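Local coordinates for CYTH domain-containing protein (Pyrococcus horikoshii, PDB 2DC4) that is of unknown function but, as a CYTH-domain protein, probably binds or turns over triphosphate-containing compounds within its beta barrel, at residues E32-E37 against V94-K100. Sequence-based numbering, arbitrary orientation.
Sequences EDVYFE and VQGVVKK
With its chain fully extended (chi1 -178°, chi2 178°), Glu32 runs alongside Lys99, whose chain bends at its last two torsions so that Lys99 NZ forms a salt bridge to Glu32 OE1 (3.0 Å), approaching from above the carboxylate plane. Glu32 CG also rests on Val97 CG1, while OE2 forms a salt bridge with Lys48 of the next strand. Were Glu32 an alanine, Lys99 and Lys48 would probably both lose their carboxylate mate, and Val97 CG1 the methylene it rests on. Beneath these side chains, strands 24-36 and 94-107 pair antiparallel, Asp33 N giving a nearly straight bond of 2.8 Å to Val98 O. The ladder slips by one residue at a beta bulge, where Gln95 N reaches Tyr35 O at 2.7 Å from well above the carbonyl plane. Gly96 sits just beyond, at backbone angles that would jam a side chain against the preceding carbonyl. On the face carrying Asp33 and Tyr35, Tyr35 CE1 lies 3.7 Å from Val98 CG2. A water bonded to Tyr35 OH donates to Asp33 OD2 at 2.5 Å. A second water links Lys100 NZ, at 2.7 Å, to Val98 O, whereas the direct Lys100 NZ to Asp33 OD2 salt bridge is weak at 3.4 Å. Tyr35 OH is also hydrogen-bonded to Arg45, Asp33 OD1 forms a salt bridge with Arg47, and Lys100 NZ a hydrogen bond with Gln31. The basic residues and water on this face are consistent with the polar, anion-binding barrel interior of CYTH proteins, in which Asp33 would probably offset part of the positive charge.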
ATOM      1  N   GLU A  32      -6.128   7.214 -13.312  1.00 19.78           N
ATOM      2  CA  GLU A  32      -7.397   7.263 -12.604  1.00 20.31           C
ATOM      3  C   GLU A  32      -7.017   7.301 -11.131  1.00 21.14           C
ATOM      4  O   GLU A  32      -6.442   6.340 -10.614  1.00 18.63           O
ATOM      5  CB  GLU A  32      -8.241   6.018 -12.896  1.00 23.62           C
ATOM      6  CG  GLU A  32      -9.607   6.037 -12.217  1.00 28.55           C
ATOM      7  CD  GLU A  32     -10.458   4.824 -12.554  1.00 33.99           C
ATOM      8  OE1 GLU A  32     -10.562   4.483 -13.751  1.00 36.32           O
ATOM      9  OE2 GLU A  32     -11.033   4.222 -11.620  1.00 36.15           O
ATOM     10  N   ASP A  33      -7.311   8.423 -10.474  1.00 18.54           N
ATOM     11  CA  ASP A  33      -6.991   8.602  -9.062  1.00 20.71           C
ATOM     12  C   ASP A  33      -8.222   8.630  -8.182  1.00 20.94           C
ATOM     13  O   ASP A  33      -9.151   9.393  -8.433  1.00 22.69           O
ATOM     14  CB  ASP A  33      -6.245   9.919  -8.824  1.00 21.39           C
ATOM     15  CG  ASP A  33      -4.985  10.041  -9.638  1.00 24.51           C
ATOM     16  OD1 ASP A  33      -4.423   9.000 -10.024  1.00 24.59           O
ATOM     17  OD2 ASP A  33      -4.549  11.190  -9.877  1.00 26.87           O
ATOM     18  N   VAL A  34      -8.226   7.802  -7.143  1.00 19.07           N
ATOM     19  CA  VAL A  34      -9.334   7.794  -6.199  1.00 18.92           C
ATOM     20  C   VAL A  34      -8.817   8.480  -4.936  1.00 18.69           C
ATOM     21  O   VAL A  34      -7.920   7.974  -4.253  1.00 18.90           O
ATOM     22  CB  VAL A  34      -9.806   6.357  -5.875  1.00 19.19           C
ATOM     23  CG1 VAL A  34     -10.842   6.387  -4.765  1.00 18.69           C
ATOM     24  CG2 VAL A  34     -10.387   5.719  -7.118  1.00 19.04           C
ATOM     25  N   TYR A  35      -9.363   9.658  -4.647  1.00 18.79           N
ATOM     26  CA  TYR A  35      -8.945  10.429  -3.481  1.00 19.36           C
ATOM     27  C   TYR A  35      -9.751  10.132  -2.235  1.00 19.16           C
ATOM     28  O   TYR A  35     -10.945   9.860  -2.306  1.00 19.61           O
ATOM     29  CB  TYR A  35      -9.044  11.931  -3.759  1.00 19.90           C
ATOM     30  CG  TYR A  35      -7.931  12.486  -4.612  1.00 19.04           C
ATOM     31  CD1 TYR A  35      -7.930  12.312  -5.993  1.00 21.67           C
ATOM     32  CD2 TYR A  35      -6.879  13.196  -4.033  1.00 22.02           C
ATOM     33  CE1 TYR A  35      -6.910  12.834  -6.781  1.00 21.19           C
ATOM     34  CE2 TYR A  35      -5.851  13.721  -4.810  1.00 21.15           C
ATOM     35  CZ  TYR A  35      -5.874  13.539  -6.180  1.00 22.47           C
ATOM     36  OH  TYR A  35      -4.858  14.052  -6.952  1.00 23.89           O
ATOM     37  N   PHE A  36      -9.078  10.200  -1.093  1.00 19.75           N
ATOM     38  CA  PHE A  36      -9.696   9.965   0.203  1.00 22.20           C
ATOM     39  C   PHE A  36      -9.545  11.230   1.030  1.00 23.93           C
ATOM     40  O   PHE A  36      -8.461  11.798   1.118  1.00 25.52           O
ATOM     41  CB  PHE A  36      -9.023   8.782   0.898  1.00 21.58           C
ATOM     42  CG  PHE A  36      -9.398   7.462   0.311  1.00 22.17           C
ATOM     43  CD1 PHE A  36     -10.584   6.839   0.681  1.00 22.63           C
ATOM     44  CD2 PHE A  36      -8.596   6.861  -0.655  1.00 21.26           C
ATOM     45  CE1 PHE A  36     -10.971   5.633   0.096  1.00 22.86           C
ATOM     46  CE2 PHE A  36      -8.971   5.661  -1.245  1.00 22.39           C
ATOM     47  CZ  PHE A  36     -10.162   5.043  -0.871  1.00 22.18           C
ATOM     48  N   GLU A  37     -10.642  11.667   1.635  1.00 26.25           N
ATOM     49  CA  GLU A  37     -10.641  12.890   2.424  1.00 28.28           C
ATOM     50  C   GLU A  37      -9.818  12.850   3.707  1.00 29.27           C
ATOM     51  O   GLU A  37     -10.033  12.016   4.588  1.00 28.49           O
ATOM     52  CB  GLU A  37     -12.083  13.301   2.739  1.00 32.32           C
ATOM     53  CG  GLU A  37     -12.197  14.552   3.593  1.00 38.38           C
ATOM     54  CD  GLU A  37     -13.582  15.168   3.543  1.00 41.56           C
ATOM     55  OE1 GLU A  37     -14.575  14.414   3.642  1.00 44.46           O
ATOM     56  OE2 GLU A  37     -13.678  16.408   3.414  1.00 43.29           O
ATOM     57  N   VAL A  94     -14.309   8.404   0.345  1.00 26.38           N
ATOM     58  CA  VAL A  94     -13.873   8.778  -0.994  1.00 26.83           C
ATOM     59  C   VAL A  94     -14.247  10.235  -1.244  1.00 28.41           C
ATOM     60  O   VAL A  94     -15.412  10.625  -1.129  1.00 28.36           O
ATOM     61  CB  VAL A  94     -14.521   7.897  -2.085  1.00 26.76           C
ATOM     62  CG1 VAL A  94     -14.150   8.428  -3.465  1.00 23.75           C
ATOM     63  CG2 VAL A  94     -14.051   6.459  -1.940  1.00 27.78           C
ATOM     64  N   GLN A  95     -13.240  11.026  -1.588  1.00 27.13           N
ATOM     65  CA  GLN A  95     -13.395  12.449  -1.849  1.00 29.64           C
ATOM     66  C   GLN A  95     -13.800  12.706  -3.301  1.00 29.24           C
ATOM     67  O   GLN A  95     -14.507  13.671  -3.605  1.00 30.34           O
ATOM     68  CB  GLN A  95     -12.068  13.136  -1.522  1.00 31.32           C
ATOM     69  CG  GLN A  95     -12.053  14.642  -1.593  1.00 35.34           C
ATOM     70  CD  GLN A  95     -10.713  15.200  -1.154  1.00 37.15           C
ATOM     71  OE1 GLN A  95      -9.670  14.827  -1.690  1.00 39.14           O
ATOM     72  NE2 GLN A  95     -10.734  16.088  -0.171  1.00 39.34           N
ATOM     73  N   GLY A  96     -13.350  11.834  -4.194  1.00 25.70           N
ATOM     74  CA  GLY A  96     -13.673  11.977  -5.600  1.00 24.84           C
ATOM     75  C   GLY A  96     -12.727  11.162  -6.456  1.00 24.30           C
ATOM     76  O   GLY A  96     -11.818  10.514  -5.941  1.00 23.20           O
ATOM     77  N   VAL A  97     -12.937  11.195  -7.766  1.00 23.19           N
ATOM     78  CA  VAL A  97     -12.097  10.451  -8.688  1.00 22.49           C
ATOM     79  C   VAL A  97     -11.637  11.356  -9.815  1.00 23.20           C
ATOM     80  O   VAL A  97     -12.457  11.959 -10.502  1.00 25.03           O
ATOM     81  CB  VAL A  97     -12.856   9.261  -9.304  1.00 23.62           C
ATOM     82  CG1 VAL A  97     -11.949   8.517 -10.284  1.00 24.69           C
ATOM     83  CG2 VAL A  97     -13.346   8.326  -8.204  1.00 24.27           C
ATOM     84  N   VAL A  98     -10.323  11.456  -9.992  1.00 19.37           N
ATOM     85  CA  VAL A  98      -9.766  12.288 -11.052  1.00 18.56           C
ATOM     86  C   VAL A  98      -9.240  11.389 -12.156  1.00 20.17           C
ATOM     87  O   VAL A  98      -8.425  10.501 -11.905  1.00 21.39           O
ATOM     88  CB  VAL A  98      -8.598  13.170 -10.550  1.00 18.54           C
ATOM     89  CG1 VAL A  98      -8.013  13.963 -11.719  1.00 19.02           C
ATOM     90  CG2 VAL A  98      -9.078  14.114  -9.455  1.00 19.13           C
ATOM     91  N   LYS A  99      -9.707  11.623 -13.377  1.00 18.27           N
ATOM     92  CA  LYS A  99      -9.272  10.839 -14.521  1.00 17.49           C
ATOM     93  C   LYS A  99      -8.599  11.769 -15.511  1.00 19.51           C
ATOM     94  O   LYS A  99      -9.152  12.808 -15.876  1.00 18.91           O
ATOM     95  CB  LYS A  99     -10.464  10.152 -15.185  1.00 21.30           C
ATOM     96  CG  LYS A  99     -11.175   9.153 -14.284  1.00 24.03           C
ATOM     97  CD  LYS A  99     -12.340   8.482 -15.003  1.00 28.64           C
ATOM     98  CE  LYS A  99     -11.868   7.666 -16.198  1.00 31.89           C
ATOM     99  NZ  LYS A  99     -10.917   6.588 -15.799  1.00 37.22           N
ATOM    100  N   LYS A 100      -7.405  11.406 -15.952  1.00 17.11           N
ATOM    101  CA  LYS A 100      -6.707  12.264 -16.891  1.00 17.41           C
ATOM    102  C   LYS A 100      -5.774  11.495 -17.804  1.00 17.42           C
ATOM    103  O   LYS A 100      -5.406  10.355 -17.522  1.00 18.84           O
ATOM    104  CB  LYS A 100      -5.898  13.311 -16.125  1.00 18.62           C
ATOM    105  CG  LYS A 100      -4.614  12.752 -15.520  1.00 22.44           C
ATOM    106  CD  LYS A 100      -3.748  13.851 -14.913  1.00 26.54           C
ATOM    107  CE  LYS A 100      -4.124  14.153 -13.469  1.00 29.06           C
ATOM    108  NZ  LYS A 100      -3.681  13.062 -12.543  1.00 31.11           N
TER
HETATM  109  O   HOH W   1      -4.782  13.662  -9.542  1.00 25.53           O
HETATM  110  O   HOH W   2      -5.514  11.043 -12.513  1.00 27.78           O
HETATM  111  O   HOH W   3      -7.334  13.637  -0.478  1.00 25.48           O